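Long-range contacts in restriction endonuclease EcoP15I, restriction subunit (Escherichia coli, PDB 4ZCF), which recognises two inversely oriented 5'-CAGCAG-3' sites together with the Mod subunit and cleaves DNA downstream of one, carrying an ATP-binding helicase-type domain and an endonuclease-type domain: residues Ala20-Phe25 with Phe99-Ser104; Ala42-Lys47 with Phe105-Phe110; Glu227-Pro232 with Gly253-Glu258. All blocks are in the same frame, centred on the assembly; numbering follows the deposited sequence.

Starting from the N terminus, the end of helix 12-22 and the residues that follow it, to Phe25, supply the first half of contact 1, and residues 42-47 that of contact 2. The chain then runs through strand 79-84 into helix 90-105, whose end closes the loop of contact 1; residues 105-110 at once close that of contact 2. The two loops therefore cross, and the contacts touch: Phe25 and Met22 reach Phe105, and Phe25 meets Leu46. Both tie the N-terminal region to one end of the parallel sheet's first crossover. Contact 3 follows in series, closing the short loop from 227-232 to 253-258 at the AMP pocket, near the DNA.

Contact 1 of 3, residues Ala20-Phe25 with Phe99-Ser104; sequences AVMNVF and FDLNKS
Helix 90-105, which follows the P-loop in this RecA-like helicase domain, is met near its last turn by the end of helix 12-22, with Met22 bridging the two. The Met22 chain leaves with CG beside its own backbone N (chi1 -77°) and bends again at chi2 and chi3, which swings sulfur and methyl across to lie along the other helix. SD rests 3.7 Å from Asp100 CB and 3.9 Å from Leu101 CD2. The terminal CE goes further along the helix and sits over the step between two turns, 3.6 Å from Asp100 O and equally 3.6 Å from Ser104 OG. Those two oxygens are themselves linked by a weak hydrogen bond from Ser104 OG to Asp100 O, so the methyl covers a polar pair within the helix. With an alanine here, the thioether between Asp100, Leu101 and Ser104 is gone, and a gap would probably open between the two helices.

Beside it, Phe25 meets Leu101 roughly at a right angle: methyl CD2 of Leu101 approaches the ring obliquely, 3.8 Å from Phe25 CD2. Val24 CG1 lies over one face of that ring. The carboxylate of Asp100 turns to a partner outside, its OD1 hydrogen-bonded to Tyr140 OH. Phe25 also packs on Ile80 of strand 79-84 and edge-to-face with Tyr248, while Val21 touches Val82 and Ala20 Val264, so the end of helix 12-22 packs on strands 79-84 and 263-267, with helix 50-64 also touching Ala20.

Contact 2 of 3, residues Ala42-Lys47 with Phe105-Phe110; sequences ANPELK and FGINKF
Leu46 lays its isobutyl end over the ring of Phe105. Methyl CD2 stands above one face, 4.1 Å from the ring centroid and 21° off the normal, a CH-pi contact, while the other branch, CD1, comes 3.6 Å from Phe105 CD1. The Leu46 CG is swung opposite its backbone N (chi1 -166°), which carries both methyls across to the ring. Ile107 fills in next to it: its CD1 lies 4.2 Å from Leu46 CB and also near the ring of Pro44, whose CD packs on Gly106 O. Gly106, with positive phi, is where the chain leaves helix 90-105.

Further along, contact is polar, and Asn43 does the work. Its carboxamide behaves like a peptide group set against the backbone of residues 108 and 109. OD1 accepts from Asn108 N at 3.1 Å, the donor tilted 31° from the carbonyl plane, and more weakly from Lys109 N. On the other branch, ND2 gives a hydrogen bond to Lys109 O at 3.0 Å, in that carbonyl's plane and on a lone pair. The same ND2 also bonds to Lys220 O, just ahead of strand 222-226. Gripped on both its oxygen and its nitrogen, this buried amide is held in orientation, with Ile107 CG2 packed 3.4 Å from ND2. The Lys109 side chain runs extended to three backbone carbonyls, Leu41 O, Ala173 O and Phe170 O, which probably stabilise its ammonium charge.

The two-stranded antiparallel pairing of 29-31 with 45-47 is thereby anchored to the link from helix 90-105 into strand 109-113, the closing connection of the beta-alpha-beta crossover from strand 79-84 in the parallel sheet of a P-loop NTPase.

Contact 3 of 3, residues Glu227-Pro232 with Gly253-Glu258; sequences EPHRFP and GATFSE. With nucleotides of chain D.
Pro228 and His229 of the D-E-P-H sequence, helicase motif II (Walker B) of superfamily 2, pack against Thr255 and Phe256 of the G-A-T loop, which corresponds to motif III. Each of the two loops follows a strand of the parallel sheet, 222-226 and 248-253, so the contact joins neighbouring strand ends.

His229 carries the largest share. Its imidazole is sandwiched: Thr255 CB lies over one face, 4.0 Å from the ring centroid in a CH-pi contact, and Arg230 CG covers the opposite face. The ring is placed there by a chi1 of 61°, with CG lodged between backbone N and carbonyl carbon. Glu227 OE1 lies at the ring's edge, in its plane. The backbone of the other loop comes in as well, Thr255 O standing 3.4 Å from His229 CB.

Pro228 presents CG to the face of the Phe256 ring, 3.8 Å from its centroid and 20° off the normal. Its CD rests 3.9 Å from Gly253 CA, where no side chain intervenes. Phe256 in turn meets Tyr260 and touches Asp81 and Ser83 of strand 79-84.

The site itself begins one residue earlier. Glu227 lines the AMP pocket, and its OE1 makes a salt bridge to Lys90 of the P-loop, so the packing of Pro228 and His229 starts one residue along the chain from the pocket. This is consistent with the coupling role proposed for motif III in related helicases. Toward the DNA, Arg230 O lies 3.5 Å from O3' of DT20 of chain D. At the far end of the loops, Glu258 OE2 comes 3.6 Å from Pro232 CB, while its OE1 accepts a weak hydrogen bond from Thr233 N.

Contact 1 of 3, residues Ala20-Phe25 with Phe99-Ser104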
loop_
_atom_site.group_PDB
_atom_site.type_symbol
_atom_site.label_atom_id
_atom_site.label_comp_id
_atom_site.label_asym_id
_atom_site.label_seq_id
_atom_site.Cartn_x
_atom_site.Cartn_y
_atom_site.Cartn_z
ATOM N N ALA C 20 27.278 -26.040 17.606
ATOM C CA ALA C 20 28.295 -25.191 18.205
ATOM C C ALA C 20 27.740 -23.869 18.777
ATOM O O ALA C 20 28.236 -23.421 19.809
ATOM C CB ALA C 20 29.430 -24.962 17.232
ATOM N N VAL C 21 26.666 -23.293 18.169
ATOM C CA VAL C 21 26.003 -22.069 18.678
ATOM C C VAL C 21 25.007 -22.471 19.773
ATOM O O VAL C 21 24.869 -21.763 20.778
ATOM C CB VAL C 21 25.326 -21.210 17.567
ATOM C CG1 VAL C 21 24.735 -19.918 18.128
ATOM C CG2 VAL C 21 26.300 -20.888 16.441
ATOM N N MET C 22 24.313 -23.607 19.580
ATOM C CA MET C 22 23.349 -24.120 20.565
ATOM C C MET C 22 23.986 -24.516 21.918
ATOM O O MET C 22 23.368 -24.283 22.968
ATOM C CB MET C 22 22.518 -25.283 19.985
ATOM C CG MET C 22 21.402 -24.845 19.029
ATOM S SD MET C 22 20.512 -23.321 19.458
ATOM C CE MET C 22 19.573 -23.842 20.876
ATOM N N ASN C 23 25.217 -25.100 21.884
ATOM C CA ASN C 23 25.961 -25.538 23.075
ATOM C C ASN C 23 26.402 -24.383 24.012
ATOM O O ASN C 23 26.611 -24.621 25.202
ATOM C CB ASN C 23 27.139 -26.430 22.701
ATOM C CG ASN C 23 26.782 -27.767 22.107
ATOM O OD1 ASN C 23 25.841 -28.444 22.541
ATOM N ND2 ASN C 23 27.565 -28.192 21.116
ATOM N N VAL C 24 26.502 -23.142 23.479
ATOM C CA VAL C 24 26.823 -21.898 24.192
ATOM C C VAL C 24 25.674 -21.560 25.161
ATOM O O VAL C 24 25.900 -20.925 26.190
ATOM C CB VAL C 24 27.076 -20.747 23.168
ATOM C CG1 VAL C 24 27.022 -19.360 23.803
ATOM C CG2 VAL C 24 28.390 -20.941 22.434
ATOM N N PHE C 25 24.454 -21.994 24.849
ATOM C CA PHE C 25 23.298 -21.660 25.679
ATOM C C PHE C 25 22.780 -22.767 26.602
ATOM O O PHE C 25 21.608 -22.717 26.997
ATOM C CB PHE C 25 22.169 -21.075 24.806
ATOM C CG PHE C 25 22.546 -19.828 24.049
ATOM C CD1 PHE C 25 22.463 -18.578 24.651
ATOM C CD2 PHE C 25 22.948 -19.898 22.721
ATOM C CE1 PHE C 25 22.792 -17.420 23.944
ATOM C CE2 PHE C 25 23.276 -18.741 22.016
ATOM C CZ PHE C 25 23.197 -17.509 22.633
ATOM N N PHE C 99 15.914 -21.251 14.011
ATOM C CA PHE C 99 14.860 -22.227 14.301
ATOM C C PHE C 99 15.158 -22.985 15.557
ATOM O O PHE C 99 14.226 -23.273 16.305
ATOM C CB PHE C 99 14.654 -23.194 13.140
ATOM C CG PHE C 99 13.821 -22.621 12.026
ATOM C CD1 PHE C 99 12.436 -22.716 12.054
ATOM C CD2 PHE C 99 14.419 -21.972 10.953
ATOM C CE1 PHE C 99 11.662 -22.164 11.028
ATOM C CE2 PHE C 99 13.646 -21.425 9.927
ATOM C CZ PHE C 99 12.272 -21.524 9.973
ATOM N N ASP C 100 16.458 -23.266 15.825
ATOM C CA ASP C 100 16.901 -23.953 17.052
ATOM C C ASP C 100 16.833 -23.061 18.298
ATOM O O ASP C 100 16.374 -23.526 19.347
ATOM C CB ASP C 100 18.249 -24.663 16.869
ATOM C CG ASP C 100 18.128 -26.083 16.339
ATOM O OD1 ASP C 100 16.993 -26.599 16.259
ATOM O OD2 ASP C 100 19.166 -26.699 16.065
ATOM N N LEU C 101 17.188 -21.768 18.175
ATOM C CA LEU C 101 17.064 -20.813 19.289
ATOM C C LEU C 101 15.576 -20.565 19.592
ATOM O O LEU C 101 15.201 -20.310 20.741
ATOM C CB LEU C 101 17.811 -19.496 19.015
ATOM C CG LEU C 101 19.340 -19.590 19.021
ATOM C CD1 LEU C 101 19.947 -18.474 18.190
ATOM C CD2 LEU C 101 19.896 -19.585 20.462
ATOM N N ASN C 102 14.731 -20.717 18.562
ATOM C CA ASN C 102 13.295 -20.616 18.715
ATOM C C ASN C 102 12.736 -21.872 19.398
ATOM O O ASN C 102 11.924 -21.751 20.314
ATOM C CB ASN C 102 12.617 -20.399 17.377
ATOM C CG ASN C 102 11.123 -20.331 17.515
ATOM O OD1 ASN C 102 10.416 -21.295 17.206
ATOM N ND2 ASN C 102 10.619 -19.229 18.058
ATOM N N LYS C 103 13.148 -23.073 18.947
ATOM C CA LYS C 103 12.672 -24.334 19.530
ATOM C C LYS C 103 12.969 -24.370 21.050
ATOM O O LYS C 103 12.037 -24.385 21.863
ATOM C CB LYS C 103 13.280 -25.537 18.780
ATOM C CG LYS C 103 12.842 -26.910 19.298
ATOM C CD LYS C 103 13.398 -28.044 18.450
ATOM C CE LYS C 103 12.301 -28.787 17.725
ATOM N NZ LYS C 103 12.815 -29.557 16.553
ATOM N N SER C 104 14.261 -24.265 21.412
ATOM C CA SER C 104 14.741 -24.340 22.790
ATOM C C SER C 104 14.301 -23.232 23.747
ATOM O O SER C 104 14.009 -23.526 24.907
ATOM C CB SER C 104 16.259 -24.487 22.812
ATOM O OG SER C 104 16.678 -25.604 22.046
#

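Contact 2 of 3, residues Ala42-Lys47 with Phe105-Phe110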
loop_
_atom_site.group_PDB
_atom_site.type_symbol
_atom_site.label_atom_id
_atom_site.label_comp_id
_atom_site.label_asym_id
_atom_site.label_seq_id
_atom_site.Cartn_x
_atom_site.Cartn_y
_atom_site.Cartn_z
ATOM N N ALA C 42 7.762 -8.262 22.402
ATOM C CA ALA C 42 9.202 -8.394 22.645
ATOM C C ALA C 42 9.643 -9.832 22.869
ATOM O O ALA C 42 8.822 -10.700 23.157
ATOM C CB ALA C 42 9.647 -7.494 23.802
ATOM N N ASN C 43 10.947 -10.074 22.722
ATOM C CA ASN C 43 11.561 -11.378 22.928
ATOM C C ASN C 43 11.739 -11.667 24.417
ATOM O O ASN C 43 12.008 -10.733 25.175
ATOM C CB ASN C 43 12.973 -11.372 22.339
ATOM C CG ASN C 43 13.176 -11.978 20.990
ATOM O OD1 ASN C 43 12.299 -12.600 20.370
ATOM N ND2 ASN C 43 14.382 -11.813 20.521
ATOM N N PRO C 44 11.767 -12.964 24.835
ATOM C CA PRO C 44 12.126 -13.272 26.231
ATOM C C PRO C 44 13.610 -12.932 26.453
ATOM O O PRO C 44 14.419 -13.054 25.523
ATOM C CB PRO C 44 11.915 -14.794 26.325
ATOM C CG PRO C 44 11.126 -15.170 25.102
ATOM C CD PRO C 44 11.549 -14.205 24.059
ATOM N N GLU C 45 13.966 -12.473 27.659
ATOM C CA GLU C 45 15.361 -12.163 27.966
ATOM C C GLU C 45 16.064 -13.479 28.318
ATOM O O GLU C 45 15.727 -14.099 29.321
ATOM C CB GLU C 45 15.447 -11.164 29.119
ATOM N N LEU C 46 16.978 -13.945 27.445
ATOM C CA LEU C 46 17.731 -15.187 27.651
ATOM C C LEU C 46 18.979 -14.903 28.493
ATOM O O LEU C 46 20.031 -14.511 27.966
ATOM C CB LEU C 46 18.071 -15.876 26.311
ATOM C CG LEU C 46 18.562 -17.322 26.399
ATOM C CD1 LEU C 46 17.467 -18.247 26.937
ATOM C CD2 LEU C 46 19.063 -17.806 25.050
ATOM N N LYS C 47 18.822 -15.078 29.823
ATOM C CA LYS C 47 19.834 -14.804 30.848
ATOM C C LYS C 47 20.559 -16.048 31.352
ATOM O O LYS C 47 19.924 -17.056 31.645
ATOM C CB LYS C 47 19.189 -14.066 32.016
ATOM N N PHE C 105 14.261 -21.969 23.279
ATOM C CA PHE C 105 13.999 -20.812 24.140
ATOM C C PHE C 105 12.826 -19.903 23.818
ATOM O O PHE C 105 12.509 -19.019 24.622
ATOM C CB PHE C 105 15.286 -19.981 24.292
ATOM C CG PHE C 105 16.516 -20.823 24.527
ATOM C CD1 PHE C 105 16.689 -21.513 25.726
ATOM C CD2 PHE C 105 17.490 -20.950 23.542
ATOM C CE1 PHE C 105 17.826 -22.300 25.939
ATOM C CE2 PHE C 105 18.631 -21.732 23.760
ATOM C CZ PHE C 105 18.787 -22.402 24.954
ATOM N N GLY C 106 12.221 -20.082 22.653
ATOM C CA GLY C 106 11.101 -19.245 22.237
ATOM C C GLY C 106 11.495 -17.836 21.839
ATOM O O GLY C 106 10.732 -16.890 22.049
ATOM N N ILE C 107 12.698 -17.688 21.265
ATOM C CA ILE C 107 13.169 -16.426 20.710
ATOM C C ILE C 107 12.452 -16.385 19.338
ATOM O O ILE C 107 12.556 -17.341 18.566
ATOM C CB ILE C 107 14.727 -16.360 20.606
ATOM C CG1 ILE C 107 15.438 -16.700 21.949
ATOM C CG2 ILE C 107 15.211 -15.022 20.013
ATOM C CD1 ILE C 107 15.323 -15.651 23.111
ATOM N N ASN C 108 11.635 -15.344 19.094
ATOM C CA ASN C 108 10.848 -15.277 17.861
ATOM C C ASN C 108 11.103 -14.043 16.980
ATOM O O ASN C 108 10.445 -13.877 15.949
ATOM C CB ASN C 108 9.347 -15.464 18.177
ATOM C CG ASN C 108 8.718 -14.326 18.937
ATOM O OD1 ASN C 108 9.205 -13.897 19.991
ATOM N ND2 ASN C 108 7.582 -13.848 18.438
ATOM N N LYS C 109 12.040 -13.179 17.399
ATOM C CA LYS C 109 12.384 -11.952 16.694
ATOM C C LYS C 109 13.891 -11.808 16.533
ATOM O O LYS C 109 14.633 -11.781 17.516
ATOM C CB LYS C 109 11.707 -10.731 17.339
ATOM C CG LYS C 109 10.241 -10.629 16.924
ATOM C CD LYS C 109 9.577 -9.352 17.321
ATOM C CE LYS C 109 8.089 -9.520 17.142
ATOM N NZ LYS C 109 7.345 -8.283 17.538
ATOM N N PHE C 110 14.339 -11.803 15.267
ATOM C CA PHE C 110 15.750 -11.766 14.878
ATOM C C PHE C 110 15.992 -10.713 13.794
ATOM O O PHE C 110 15.159 -10.539 12.905
ATOM C CB PHE C 110 16.189 -13.152 14.334
ATOM C CG PHE C 110 15.867 -14.352 15.199
ATOM C CD1 PHE C 110 14.617 -14.961 15.137
ATOM C CD2 PHE C 110 16.829 -14.912 16.023
ATOM C CE1 PHE C 110 14.312 -16.060 15.956
ATOM C CE2 PHE C 110 16.532 -16.023 16.826
ATOM C CZ PHE C 110 15.277 -16.590 16.786
#

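Contact 3 of 3, residues Glu227-Pro232 with Gly253-Glu258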
loop_
_atom_site.group_PDB
_atom_site.type_symbol
_atom_site.label_atom_id
_atom_site.label_comp_id
_atom_site.label_asym_id
_atom_site.label_seq_id
_atom_site.Cartn_x
_atom_site.Cartn_y
_atom_site.Cartn_z
ATOM N N GLU C 227 29.057 -11.873 6.623
ATOM C CA GLU C 227 30.368 -11.329 6.194
ATOM C C GLU C 227 30.815 -10.260 7.221
ATOM O O GLU C 227 30.606 -9.072 6.984
ATOM C CB GLU C 227 30.364 -10.800 4.732
ATOM C CG GLU C 227 29.552 -11.617 3.730
ATOM C CD GLU C 227 30.127 -12.919 3.201
ATOM O OE1 GLU C 227 30.994 -13.527 3.872
ATOM O OE2 GLU C 227 29.668 -13.356 2.119
ATOM N N PRO C 228 31.334 -10.666 8.415
ATOM C CA PRO C 228 31.633 -9.670 9.461
ATOM C C PRO C 228 32.774 -8.719 9.173
ATOM O O PRO C 228 32.914 -7.717 9.874
ATOM C CB PRO C 228 31.880 -10.525 10.706
ATOM C CG PRO C 228 32.320 -11.826 10.188
ATOM C CD PRO C 228 31.635 -12.036 8.881
ATOM N N HIS C 229 33.584 -9.040 8.149
ATOM C CA HIS C 229 34.725 -8.261 7.689
ATOM C C HIS C 229 34.291 -6.961 6.996
ATOM O O HIS C 229 35.129 -6.098 6.740
ATOM C CB HIS C 229 35.603 -9.114 6.755
ATOM C CG HIS C 229 34.918 -9.605 5.512
ATOM N ND1 HIS C 229 35.189 -9.050 4.270
ATOM C CD2 HIS C 229 34.050 -10.635 5.347
ATOM C CE1 HIS C 229 34.471 -9.743 3.398
ATOM N NE2 HIS C 229 33.771 -10.711 3.999
ATOM N N ARG C 230 32.991 -6.834 6.684
ATOM C CA ARG C 230 32.405 -5.677 6.022
ATOM C C ARG C 230 31.723 -4.745 7.027
ATOM O O ARG C 230 31.117 -3.733 6.654
ATOM C CB ARG C 230 31.463 -6.129 4.909
ATOM C CG ARG C 230 32.197 -6.522 3.632
ATOM C CD ARG C 230 31.200 -7.018 2.600
ATOM N NE ARG C 230 31.631 -6.817 1.214
ATOM C CZ ARG C 230 31.621 -5.651 0.576
ATOM N NH1 ARG C 230 31.245 -4.543 1.205
ATOM N NH2 ARG C 230 32.025 -5.575 -0.684
ATOM N N PHE C 231 31.893 -5.066 8.314
ATOM C CA PHE C 231 31.376 -4.312 9.455
ATOM C C PHE C 231 32.552 -4.107 10.427
ATOM O O PHE C 231 32.590 -4.766 11.470
ATOM C CB PHE C 231 30.221 -5.080 10.133
ATOM C CG PHE C 231 29.046 -5.419 9.243
ATOM C CD1 PHE C 231 29.074 -6.545 8.422
ATOM C CD2 PHE C 231 27.890 -4.653 9.270
ATOM C CE1 PHE C 231 27.982 -6.867 7.619
ATOM C CE2 PHE C 231 26.797 -4.985 8.475
ATOM C CZ PHE C 231 26.849 -6.091 7.659
ATOM N N PRO C 232 33.563 -3.255 10.083
ATOM C CA PRO C 232 34.711 -3.077 11.003
ATOM C C PRO C 232 34.314 -2.404 12.318
ATOM O O PRO C 232 33.874 -1.258 12.311
ATOM C CB PRO C 232 35.729 -2.268 10.182
ATOM C CG PRO C 232 35.144 -2.142 8.781
ATOM C CD PRO C 232 33.684 -2.384 8.889
ATOM N N GLY C 253 30.962 -15.909 8.555
ATOM C CA GLY C 253 31.777 -15.599 7.397
ATOM C C GLY C 253 33.028 -16.423 7.276
ATOM O O GLY C 253 33.288 -17.314 8.085
ATOM N N ALA C 254 33.803 -16.107 6.245
ATOM C CA ALA C 254 35.061 -16.752 5.921
ATOM C C ALA C 254 36.244 -15.831 6.287
ATOM O O ALA C 254 37.390 -16.298 6.342
ATOM C CB ALA C 254 35.077 -17.075 4.443
ATOM N N THR C 255 35.957 -14.525 6.544
ATOM C CA THR C 255 36.965 -13.513 6.881
ATOM C C THR C 255 36.671 -12.756 8.185
ATOM O O THR C 255 35.619 -12.126 8.329
ATOM C CB THR C 255 37.229 -12.565 5.695
ATOM O OG1 THR C 255 37.364 -13.331 4.502
ATOM C CG2 THR C 255 38.467 -11.697 5.900
ATOM N N PHE C 256 37.637 -12.814 9.111
ATOM C CA PHE C 256 37.631 -12.138 10.400
ATOM C C PHE C 256 38.967 -11.374 10.447
ATOM O O PHE C 256 39.984 -11.850 10.972
ATOM C CB PHE C 256 37.448 -13.142 11.558
ATOM C CG PHE C 256 36.046 -13.692 11.723
ATOM C CD1 PHE C 256 35.578 -14.711 10.901
ATOM C CD2 PHE C 256 35.211 -13.226 12.729
ATOM C CE1 PHE C 256 34.286 -15.214 11.050
ATOM C CE2 PHE C 256 33.924 -13.734 12.880
ATOM C CZ PHE C 256 33.478 -14.735 12.051
ATOM N N SER C 257 38.960 -10.208 9.777
ATOM C CA SER C 257 40.076 -9.273 9.608
ATOM C C SER C 257 40.393 -8.472 10.899
ATOM O O SER C 257 41.374 -7.715 10.935
ATOM C CB SER C 257 39.773 -8.326 8.448
ATOM O OG SER C 257 38.555 -7.629 8.670
ATOM N N GLU C 258 39.553 -8.630 11.943
ATOM C CA GLU C 258 39.712 -7.945 13.227
ATOM C C GLU C 258 39.740 -8.967 14.359
ATOM O O GLU C 258 39.533 -8.628 15.527
ATOM C CB GLU C 258 38.588 -6.912 13.433
ATOM C CG GLU C 258 38.626 -5.750 12.448
ATOM C CD GLU C 258 37.888 -4.508 12.898
ATOM O OE1 GLU C 258 36.899 -4.646 13.652
ATOM O OE2 GLU C 258 38.303 -3.392 12.503
ATOM P P DT D 20 31.877 1.759 7.702
ATOM O OP1 DT D 20 31.340 0.878 8.758
ATOM O OP2 DT D 20 32.922 2.746 8.058
ATOM O "O5'" DT D 20 32.430 0.860 6.503
ATOM C "C5'" DT D 20 31.673 -0.253 6.062
ATOM C "C4'" DT D 20 32.314 -0.866 4.833
ATOM O "O4'" DT D 20 32.401 0.142 3.794
ATOM C "C3'" DT D 20 33.720 -1.412 5.053
ATOM O "O3'" DT D 20 33.789 -2.745 4.593
ATOM C "C2'" DT D 20 34.641 -0.500 4.254
ATOM C "C1'" DT D 20 33.704 0.148 3.239
ATOM N N1 DT D 20 34.100 1.544 2.800
ATOM C C2 DT D 20 34.451 1.764 1.475
ATOM O O2 DT D 20 34.449 0.898 0.609
ATOM N N3 DT D 20 34.805 3.067 1.192
ATOM C C4 DT D 20 34.873 4.139 2.077
ATOM O O4 DT D 20 35.239 5.234 1.642
ATOM C C5 DT D 20 34.496 3.830 3.449
ATOM C C7 DT D 20 34.489 4.875 4.528
ATOM C C6 DT D 20 34.144 2.571 3.732
#